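Local coordinates for protein putative mRNA interferase YoeB (Agrobacterium tumefaciens, PDB 6N90) that is a putative mRNA interferase, the toxin of a type II toxin-antitoxin system, and probably cleaves messenger RNA as an endonuclease, at residues 45-56 against 63-71. Sequence-based numbering, arbitrary orientation.
Sequences PEPLKGDMAGYW and EHRFVYRVS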
ATOM      1  N   PRO A  45       2.477  -1.985 -20.415  1.00 30.51           N
ATOM      2  CA  PRO A  45       1.454  -0.998 -20.056  1.00 28.76           C
ATOM      3  C   PRO A  45       0.663  -0.486 -21.254  1.00 35.10           C
ATOM      4  O   PRO A  45       1.224  -0.148 -22.301  1.00 33.78           O
ATOM      5  CB  PRO A  45       2.260   0.131 -19.407  1.00 28.68           C
ATOM      6  CG  PRO A  45       3.664  -0.083 -19.848  1.00 29.16           C
ATOM      7  CD  PRO A  45       3.825  -1.554 -20.007  1.00 30.42           C
ATOM      8  N   GLU A  46      -0.651  -0.403 -21.070  1.00 36.12           N
ATOM      9  CA  GLU A  46      -1.558   0.084 -22.100  1.00 35.50           C
ATOM     10  C   GLU A  46      -2.668   0.910 -21.455  1.00 36.32           C
ATOM     11  O   GLU A  46      -3.206   0.528 -20.416  1.00 29.72           O
ATOM     12  CB  GLU A  46      -2.157  -1.082 -22.887  1.00 39.65           C
ATOM     13  CG  GLU A  46      -3.304  -1.785 -22.179  1.00 43.32           C
ATOM     14  CD  GLU A  46      -3.903  -2.903 -23.011  1.00 46.39           C
ATOM     15  OE1 GLU A  46      -4.604  -2.600 -24.000  1.00 46.28           O
ATOM     16  OE2 GLU A  46      -3.675  -4.084 -22.675  1.00 52.89           O
ATOM     17  N   PRO A  47      -3.014   2.050 -22.072  1.00 35.33           N
ATOM     18  CA  PRO A  47      -4.058   2.935 -21.559  1.00 36.28           C
ATOM     19  C   PRO A  47      -5.436   2.296 -21.735  1.00 31.79           C
ATOM     20  O   PRO A  47      -5.662   1.622 -22.737  1.00 35.39           O
ATOM     21  CB  PRO A  47      -3.902   4.196 -22.418  1.00 39.77           C
ATOM     22  CG  PRO A  47      -3.336   3.709 -23.694  1.00 37.70           C
ATOM     23  CD  PRO A  47      -2.506   2.490 -23.385  1.00 39.23           C
ATOM     24  N   LEU A  48      -6.327   2.474 -20.766  1.00 32.38           N
ATOM     25  CA  LEU A  48      -7.690   1.964 -20.891  1.00 31.12           C
ATOM     26  C   LEU A  48      -8.528   3.064 -21.540  1.00 34.36           C
ATOM     27  O   LEU A  48      -8.114   4.216 -21.551  1.00 31.92           O
ATOM     28  CB  LEU A  48      -8.261   1.555 -19.530  1.00 30.78           C
ATOM     29  CG  LEU A  48      -7.417   0.621 -18.660  1.00 32.39           C
ATOM     30  CD1 LEU A  48      -8.197   0.213 -17.417  1.00 30.69           C
ATOM     31  CD2 LEU A  48      -6.989  -0.604 -19.443  1.00 34.06           C
ATOM     32  N   LYS A  49      -9.686   2.721 -22.093  1.00 38.56           N
ATOM     33  CA  LYS A  49     -10.500   3.725 -22.781  1.00 40.44           C
ATOM     34  C   LYS A  49     -11.793   4.012 -22.017  1.00 45.19           C
ATOM     35  O   LYS A  49     -12.050   3.414 -20.970  1.00 34.14           O
ATOM     36  CB  LYS A  49     -10.816   3.279 -24.210  1.00 46.40           C
ATOM     37  CG  LYS A  49     -10.938   4.433 -25.205  1.00 54.98           C
ATOM     38  N   GLY A  50     -12.591   4.942 -22.539  1.00 45.22           N
ATOM     39  CA  GLY A  50     -13.883   5.270 -21.955  1.00 44.06           C
ATOM     40  C   GLY A  50     -13.837   5.769 -20.521  1.00 41.53           C
ATOM     41  O   GLY A  50     -13.025   6.641 -20.177  1.00 41.07           O
ATOM     42  N   ASP A  51     -14.707   5.203 -19.680  1.00 38.29           N
ATOM     43  CA  ASP A  51     -14.803   5.586 -18.274  1.00 40.27           C
ATOM     44  C   ASP A  51     -13.522   5.263 -17.497  1.00 39.26           C
ATOM     45  O   ASP A  51     -13.382   5.652 -16.336  1.00 46.13           O
ATOM     46  CB  ASP A  51     -16.016   4.908 -17.615  1.00 43.15           C
ATOM     47  CG  ASP A  51     -15.908   3.388 -17.593  1.00 48.76           C
ATOM     48  OD1 ASP A  51     -15.348   2.805 -18.548  1.00 50.67           O
ATOM     49  OD2 ASP A  51     -16.403   2.774 -16.625  1.00 52.44           O
ATOM     50  N   MET A  52     -12.590   4.568 -18.152  1.00 41.51           N
ATOM     51  CA  MET A  52     -11.304   4.213 -17.548  1.00 36.75           C
ATOM     52  C   MET A  52     -10.103   4.849 -18.266  1.00 40.77           C
ATOM     53  O   MET A  52      -8.963   4.443 -18.052  1.00 40.35           O
ATOM     54  CB  MET A  52     -11.150   2.689 -17.521  1.00 38.68           C
ATOM     55  CG  MET A  52     -12.187   1.999 -16.635  1.00 41.89           C
ATOM     56  SD  MET A  52     -11.979   2.358 -14.869  1.00 49.82           S
ATOM     57  CE  MET A  52     -10.393   1.572 -14.538  1.00 44.64           C
ATOM     58  N   ALA A  53     -10.372   5.857 -19.100  1.00 41.03           N
ATOM     59  CA  ALA A  53      -9.352   6.583 -19.878  1.00 41.05           C
ATOM     60  C   ALA A  53      -8.019   6.846 -19.164  1.00 42.76           C
ATOM     61  O   ALA A  53      -6.969   6.317 -19.568  1.00 40.28           O
ATOM     62  CB  ALA A  53      -9.932   7.904 -20.357  1.00 43.00           C
ATOM     63  N   GLY A  54      -8.061   7.658 -18.109  1.00 44.06           N
ATOM     64  CA  GLY A  54      -6.856   8.026 -17.378  1.00 37.17           C
ATOM     65  C   GLY A  54      -6.138   6.867 -16.706  1.00 32.65           C
ATOM     66  O   GLY A  54      -5.012   6.998 -16.233  1.00 27.50           O
ATOM     67  N   TYR A  55      -6.785   5.710 -16.675  1.00 29.96           N
ATOM     68  CA  TYR A  55      -6.199   4.556 -16.006  1.00 27.97           C
ATOM     69  C   TYR A  55      -5.354   3.757 -16.995  1.00 27.23           C
ATOM     70  O   TYR A  55      -5.587   3.797 -18.211  1.00 24.80           O
ATOM     71  CB  TYR A  55      -7.311   3.712 -15.378  1.00 28.32           C
ATOM     72  CG  TYR A  55      -8.006   4.428 -14.230  1.00 30.44           C
ATOM     73  CD1 TYR A  55      -9.009   5.377 -14.464  1.00 35.76           C
ATOM     74  CD2 TYR A  55      -7.637   4.185 -12.919  1.00 32.65           C
ATOM     75  CE1 TYR A  55      -9.630   6.039 -13.406  1.00 38.44           C
ATOM     76  CE2 TYR A  55      -8.249   4.841 -11.863  1.00 37.39           C
ATOM     77  CZ  TYR A  55      -9.241   5.758 -12.107  1.00 37.14           C
ATOM     78  OH  TYR A  55      -9.839   6.393 -11.039  1.00 48.02           O
ATOM     79  N   TRP A  56      -4.334   3.083 -16.469  1.00 23.25           N
ATOM     80  CA  TRP A  56      -3.441   2.251 -17.251  1.00 24.78           C
ATOM     81  C   TRP A  56      -3.473   0.833 -16.716  1.00 21.60           C
ATOM     82  O   TRP A  56      -3.843   0.610 -15.560  1.00 20.66           O
ATOM     83  CB  TRP A  56      -2.020   2.796 -17.205  1.00 26.78           C
ATOM     84  CG  TRP A  56      -1.837   3.941 -18.109  1.00 28.96           C
ATOM     85  CD1 TRP A  56      -2.353   5.194 -17.967  1.00 30.00           C
ATOM     86  CD2 TRP A  56      -1.080   3.944 -19.317  1.00 28.24           C
ATOM     87  NE1 TRP A  56      -1.963   5.981 -19.029  1.00 30.42           N
ATOM     88  CE2 TRP A  56      -1.178   5.232 -19.869  1.00 30.66           C
ATOM     89  CE3 TRP A  56      -0.336   2.975 -19.992  1.00 27.42           C
ATOM     90  CZ2 TRP A  56      -0.548   5.580 -21.071  1.00 30.40           C
ATOM     91  CZ3 TRP A  56       0.291   3.319 -21.185  1.00 30.85           C
ATOM     92  CH2 TRP A  56       0.182   4.611 -21.706  1.00 30.38           C
ATOM     93  N   GLU A  63      -4.187 -13.879 -17.124  1.00 33.24           N
ATOM     94  CA  GLU A  63      -5.513 -13.817 -16.512  1.00 32.53           C
ATOM     95  C   GLU A  63      -5.668 -12.718 -15.458  1.00 30.54           C
ATOM     96  O   GLU A  63      -6.774 -12.488 -14.967  1.00 24.80           O
ATOM     97  CB  GLU A  63      -5.869 -15.165 -15.879  1.00 38.81           C
ATOM     98  CG  GLU A  63      -6.206 -16.273 -16.881  1.00 44.57           C
ATOM     99  CD  GLU A  63      -7.237 -15.857 -17.927  1.00 45.87           C
ATOM    100  OE1 GLU A  63      -8.216 -15.156 -17.574  1.00 38.21           O
ATOM    101  OE2 GLU A  63      -7.074 -16.247 -19.106  1.00 55.40           O
ATOM    102  N   HIS A  64      -4.580 -12.031 -15.115  1.00 22.64           N
ATOM    103  CA  HIS A  64      -4.657 -11.062 -14.019  1.00 23.04           C
ATOM    104  C   HIS A  64      -3.959  -9.779 -14.365  1.00 21.75           C
ATOM    105  O   HIS A  64      -2.781  -9.798 -14.747  1.00 23.17           O
ATOM    106  CB  HIS A  64      -4.054 -11.643 -12.733  1.00 20.25           C
ATOM    107  CG  HIS A  64      -4.781 -12.852 -12.232  1.00 22.23           C
ATOM    108  ND1 HIS A  64      -6.024 -12.774 -11.649  1.00 21.15           N
ATOM    109  CD2 HIS A  64      -4.449 -14.165 -12.247  1.00 23.14           C
ATOM    110  CE1 HIS A  64      -6.431 -13.991 -11.322  1.00 24.21           C
ATOM    111  NE2 HIS A  64      -5.494 -14.851 -11.674  1.00 23.01           N
ATOM    112  N   ARG A  65      -4.671  -8.670 -14.192  1.00 19.12           N
ATOM    113  CA  ARG A  65      -4.146  -7.374 -14.598  1.00 20.49           C
ATOM    114  C   ARG A  65      -3.988  -6.413 -13.422  1.00 20.06           C
ATOM    115  O   ARG A  65      -4.715  -6.480 -12.408  1.00 19.55           O
ATOM    116  CB  ARG A  65      -5.049  -6.743 -15.669  1.00 24.78           C
ATOM    117  CG  ARG A  65      -5.279  -7.635 -16.890  1.00 26.67           C
ATOM    118  CD  ARG A  65      -3.969  -8.206 -17.448  1.00 31.33           C
ATOM    119  NE  ARG A  65      -4.206  -9.215 -18.483  1.00 35.68           N
ATOM    120  CZ  ARG A  65      -4.117  -8.968 -19.785  1.00 40.79           C
ATOM    121  NH1 ARG A  65      -3.767  -7.758 -20.199  1.00 45.74           N
ATOM    122  NH2 ARG A  65      -4.347  -9.932 -20.669  1.00 41.06           N
ATOM    123  N   PHE A  66      -2.995  -5.544 -13.567  1.00 19.12           N
ATOM    124  CA  PHE A  66      -2.645  -4.529 -12.582  1.00 18.62           C
ATOM    125  C   PHE A  66      -3.111  -3.218 -13.185  1.00 18.51           C
ATOM    126  O   PHE A  66      -2.539  -2.760 -14.172  1.00 18.78           O
ATOM    127  CB  PHE A  66      -1.114  -4.568 -12.311  1.00 18.13           C
ATOM    128  CG  PHE A  66      -0.579  -3.451 -11.423  1.00 18.62           C
ATOM    129  CD1 PHE A  66      -0.642  -3.542 -10.048  1.00 19.56           C
ATOM    130  CD2 PHE A  66       0.050  -2.342 -11.986  1.00 20.40           C
ATOM    131  CE1 PHE A  66      -0.122  -2.545  -9.237  1.00 19.56           C
ATOM    132  CE2 PHE A  66       0.554  -1.316 -11.178  1.00 19.77           C
ATOM    133  CZ  PHE A  66       0.467  -1.426  -9.800  1.00 18.14           C
ATOM    134  N   VAL A  67      -4.173  -2.650 -12.617  1.00 17.39           N
ATOM    135  CA  VAL A  67      -4.727  -1.397 -13.119  1.00 17.40           C
ATOM    136  C   VAL A  67      -4.400  -0.276 -12.126  1.00 16.09           C
ATOM    137  O   VAL A  67      -4.563  -0.420 -10.908  1.00 16.92           O
ATOM    138  CB  VAL A  67      -6.251  -1.514 -13.355  1.00 19.92           C
ATOM    139  CG1 VAL A  67      -6.814  -0.190 -13.944  1.00 22.41           C
ATOM    140  CG2 VAL A  67      -6.552  -2.683 -14.292  1.00 19.78           C
ATOM    141  N   TYR A  68      -3.933   0.849 -12.659  1.00 18.31           N
ATOM    142  CA  TYR A  68      -3.411   1.916 -11.817  1.00 18.15           C
ATOM    143  C   TYR A  68      -3.541   3.259 -12.497  1.00 19.24           C
ATOM    144  O   TYR A  68      -3.856   3.347 -13.689  1.00 19.91           O
ATOM    145  CB  TYR A  68      -1.924   1.654 -11.495  1.00 17.67           C
ATOM    146  CG  TYR A  68      -1.078   1.685 -12.755  1.00 17.89           C
ATOM    147  CD1 TYR A  68      -1.019   0.582 -13.611  1.00 18.66           C
ATOM    148  CD2 TYR A  68      -0.344   2.820 -13.090  1.00 19.74           C
ATOM    149  CE1 TYR A  68      -0.259   0.615 -14.772  1.00 20.05           C
ATOM    150  CE2 TYR A  68       0.427   2.855 -14.230  1.00 18.11           C
ATOM    151  CZ  TYR A  68       0.456   1.758 -15.074  1.00 19.66           C
ATOM    152  OH  TYR A  68       1.218   1.815 -16.225  1.00 21.31           O
ATOM    153  N   ARG A  69      -3.270   4.300 -11.728  1.00 20.86           N
ATOM    154  CA  ARG A  69      -3.160   5.639 -12.279  1.00 23.44           C
ATOM    155  C   ARG A  69      -2.132   6.406 -11.478  1.00 24.19           C
ATOM    156  O   ARG A  69      -2.162   6.391 -10.260  1.00 18.58           O
ATOM    157  CB  ARG A  69      -4.523   6.350 -12.239  1.00 27.94           C
ATOM    158  CG  ARG A  69      -4.515   7.784 -12.727  1.00 36.53           C
ATOM    159  CD  ARG A  69      -5.928   8.382 -12.700  1.00 35.95           C
ATOM    160  NE  ARG A  69      -6.524   8.375 -11.361  1.00 41.69           N
ATOM    161  CZ  ARG A  69      -7.762   8.789 -11.092  1.00 40.62           C
ATOM    162  NH1 ARG A  69      -8.530   9.236 -12.070  1.00 38.02           N
ATOM    163  NH2 ARG A  69      -8.236   8.763  -9.853  1.00 42.48           N
ATOM    164  N   VAL A  70      -1.216   7.080 -12.156  1.00 24.24           N
ATOM    165  CA  VAL A  70      -0.282   7.949 -11.463  1.00 26.15           C
ATOM    166  C   VAL A  70      -0.842   9.354 -11.523  1.00 28.07           C
ATOM    167  O   VAL A  70      -1.148   9.851 -12.607  1.00 27.90           O
ATOM    168  CB  VAL A  70       1.123   7.917 -12.087  1.00 26.97           C
ATOM    169  CG1 VAL A  70       1.966   9.028 -11.509  1.00 30.02           C
ATOM    170  CG2 VAL A  70       1.784   6.569 -11.829  1.00 27.72           C
ATOM    171  N   SER A  71      -1.002   9.974 -10.363  1.00 23.14           N
ATOM    172  CA  SER A  71      -1.547  11.333 -10.295  1.00 29.25           C
ATOM    173  C   SER A  71      -0.588  12.255  -9.573  1.00 29.37           C
ATOM    174  O   SER A  71       0.324  11.797  -8.893  1.00 26.60           O
ATOM    175  CB  SER A  71      -2.904  11.358  -9.580  1.00 28.45           C
ATOM    176  OG  SER A  71      -3.859  10.561 -10.252  1.00 29.72           O
TER
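Trp56 and Tyr68 form an antiparallel hydrogen-bonded pair at the open end of the beta hairpin of strands 56-59 and 64-73, in the mixed sheet of this YoeB-family toxin; they are an example of a two-bond backbone pair with distinct side-chain contacts around it. Trp56 N donates to Tyr68 O at 2.8 Å, almost straight (178°), and Tyr68 N returns a bond to Trp56 O at 2.9 Å. Trp56 O also takes a CA-H...O contact from Val67 CA, 3.3 Å away, so this carbonyl meets two neighbours on the partner strand. A type I turn from Met52 to Tyr55 brings the chain into this pairing.

An aliphatic-to-aromatic contact is made within the pair itself. Trp56 CB lies over a face of the Tyr68 ring, 3.9 Å from its centroid, a CH-pi contact. CG of Tyr68 sits between its backbone N and carbonyl carbon (chi1 64°), which turns the phenol toward Trp56 and Pro45, and its hydroxyl hydrogen-bonds to Pro38 O and the NE of Arg58. The Trp56 indole itself leans away from Tyr68 and has Pro47 CA over one face.

Apolar contacts gather around Val67. Its CG1 meets Leu48 CD1 at 3.8 Å and Met52 CE at 4.0 Å, while Tyr55 CB approaches more loosely.

Tyr55 and Arg69 meet alongside the pair. The Arg69 chain runs extended from the strand and then bends at chi3, bringing its guanidinium against the phenol with the planes 26° apart; a salt bridge from NH2 to Glu80 anchors the charge. Arg69 CD makes a CH-pi contact over the face of the Tyr55 ring, 4.3 Å from its centroid. The Tyr55 hydroxyl in turn rests above one face of the guanidinium, so that, despite the 3.1 Å from Tyr55 OH to Arg69 NH2, the angle is too poor for a hydrogen bond.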